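Local coordinates for L-arabinose ABC transporter, periplasmic L-arabinose-binding protein (PDB 4KZK), which probably captures L-arabinose or related sugars such as D-galactose in the periplasm for delivery to an ABC transporter, at residues G282-I287 and L322-N327. Sequence-based numbering, arbitrary orientation.
Sequences GFFGSI and LITRAN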
# COMPACT_ATOMS: atom_id res chain seq x y z
N GLY A 282 -13.70 14.53 -0.18
CA GLY A 282 -13.38 14.06 1.16
C GLY A 282 -12.06 13.34 1.30
O GLY A 282 -11.64 13.07 2.42
N PHE A 283 -11.39 13.04 0.19
CA PHE A 283 -10.02 12.55 0.22
C PHE A 283 -9.11 13.77 0.47
O PHE A 283 -8.82 14.55 -0.44
CB PHE A 283 -9.68 11.87 -1.09
CG PHE A 283 -8.39 11.12 -1.05
CD1 PHE A 283 -7.18 11.76 -1.22
CD2 PHE A 283 -8.38 9.75 -0.81
CE1 PHE A 283 -6.00 11.07 -1.19
CE2 PHE A 283 -7.19 9.04 -0.77
CZ PHE A 283 -6.00 9.71 -0.95
N PHE A 284 -8.70 13.90 1.74
CA PHE A 284 -8.04 15.10 2.23
C PHE A 284 -6.53 15.02 2.05
O PHE A 284 -5.86 16.00 1.76
CB PHE A 284 -8.38 15.27 3.71
CG PHE A 284 -7.55 16.30 4.38
CD1 PHE A 284 -7.75 17.63 4.12
CD2 PHE A 284 -6.54 15.93 5.25
CE1 PHE A 284 -6.95 18.59 4.72
CE2 PHE A 284 -5.73 16.88 5.84
CZ PHE A 284 -5.94 18.21 5.58
N GLY A 285 -5.97 13.84 2.25
CA GLY A 285 -4.52 13.72 2.20
C GLY A 285 -4.08 12.28 2.04
O GLY A 285 -4.91 11.38 2.01
N SER A 286 -2.76 12.09 1.94
CA SER A 286 -2.19 10.75 1.82
C SER A 286 -0.80 10.73 2.39
O SER A 286 -0.11 11.74 2.36
CB SER A 286 -2.14 10.36 0.34
OG SER A 286 -1.60 9.08 0.14
N ILE A 287 -0.36 9.58 2.90
CA ILE A 287 1.04 9.47 3.32
C ILE A 287 1.85 9.05 2.10
O ILE A 287 1.71 7.92 1.59
CB ILE A 287 1.25 8.49 4.49
CG1 ILE A 287 0.33 8.79 5.67
CG2 ILE A 287 2.73 8.49 4.89
CD1 ILE A 287 0.45 10.20 6.21
N LEU A 322 3.19 13.21 5.15
CA LEU A 322 1.85 13.62 4.75
C LEU A 322 1.87 14.59 3.58
O LEU A 322 2.62 15.57 3.61
CB LEU A 322 1.11 14.25 5.92
CG LEU A 322 -0.22 14.90 5.57
CD1 LEU A 322 -1.23 13.84 5.22
CD2 LEU A 322 -0.68 15.79 6.72
N ILE A 323 1.03 14.33 2.58
CA ILE A 323 0.76 15.30 1.51
C ILE A 323 -0.73 15.59 1.47
O ILE A 323 -1.57 14.72 1.73
CB ILE A 323 1.28 14.88 0.13
CG1 ILE A 323 0.69 13.55 -0.35
CG2 ILE A 323 2.81 14.85 0.14
CD1 ILE A 323 1.06 13.27 -1.81
N THR A 324 -1.03 16.84 1.17
CA THR A 324 -2.36 17.32 0.93
C THR A 324 -2.33 18.13 -0.37
O THR A 324 -1.32 18.23 -1.02
CB THR A 324 -2.79 18.25 2.07
OG1 THR A 324 -2.00 19.44 2.01
CG2 THR A 324 -2.66 17.56 3.44
N ARG A 325 -3.46 18.73 -0.75
CA ARG A 325 -3.50 19.59 -1.93
C ARG A 325 -2.46 20.70 -1.85
O ARG A 325 -1.94 21.11 -2.88
CB ARG A 325 -4.90 20.16 -2.11
CG ARG A 325 -5.91 19.10 -2.59
CD ARG A 325 -7.36 19.54 -2.49
NE ARG A 325 -8.25 18.48 -2.98
CZ ARG A 325 -8.59 17.40 -2.29
NH1 ARG A 325 -8.14 17.20 -1.05
NH2 ARG A 325 -9.38 16.48 -2.84
N ALA A 326 -2.14 21.17 -0.64
CA ALA A 326 -1.27 22.34 -0.48
C ALA A 326 0.22 22.05 -0.75
O ALA A 326 0.96 22.95 -1.18
CB ALA A 326 -1.42 22.87 0.93
N ASN A 327 0.67 20.83 -0.49
CA ASN A 327 2.10 20.53 -0.61
C ASN A 327 2.47 19.35 -1.49
O ASN A 327 3.64 19.00 -1.60
CB ASN A 327 2.69 20.33 0.78
CG ASN A 327 2.29 19.02 1.39
OD1 ASN A 327 1.28 18.46 1.02
ND2 ASN A 327 3.11 18.48 2.29
O HOH W 1 -6.08 18.38 0.58
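Phe283 offers its carbonyl O to the guanidinium of Arg325 in this periplasmic sugar-binding protein. In the bilobal fold, strand 315-324 pairs antiparallel with strand 283-288 in an otherwise parallel sheet. The grip is end-on: NH1 of Arg325 lies 2.8 Å and NH2 3.1 Å from Phe283 O, which stays close to the guanidinium plane. The arginine chain, extended from CG to NE, carries the guanidinium across to that oxygen.

At Phe284, one water takes over. It donates to Phe284 O and accepts from both the backbone N and NH1 of Arg325, so that it links the two segments. With chi1 at 168°, CG of Phe284 lies opposite the backbone N, which lays the ring alongside Thr324, CE2 coming 4.0 Å from Thr324 CG2 at an oblique approach. Gly285 follows, its CA close against Ile323 O.

Ser286 and Ile323 form the hydrogen-bonded pair. Ser286 N reaches Ile323 O at 2.9 Å, and Ile323 N returns a nearly straight bond of 2.8 Å to Ser286 O. CG1 of Ile323 also lies against that carbonyl oxygen. The serine OG is hydrogen-bonded to Asp240 OD1, while the serine side chain sits about 5 Å from that of Asn266, which binds the galactose. On the other face of the sheet, Ile287 CD1 comes to 4.1 Å from Leu322 CB, the two side chains crossing at about a right angle, and both also touch helix 144-161.

Beyond the pairing, the Asn327 side chain bridges back to Thr324 and Leu322: its OD1 accepts from Thr324 N at 2.8 Å, and its ND2 donates to a lone pair of Leu322 O, which lies in the amide plane.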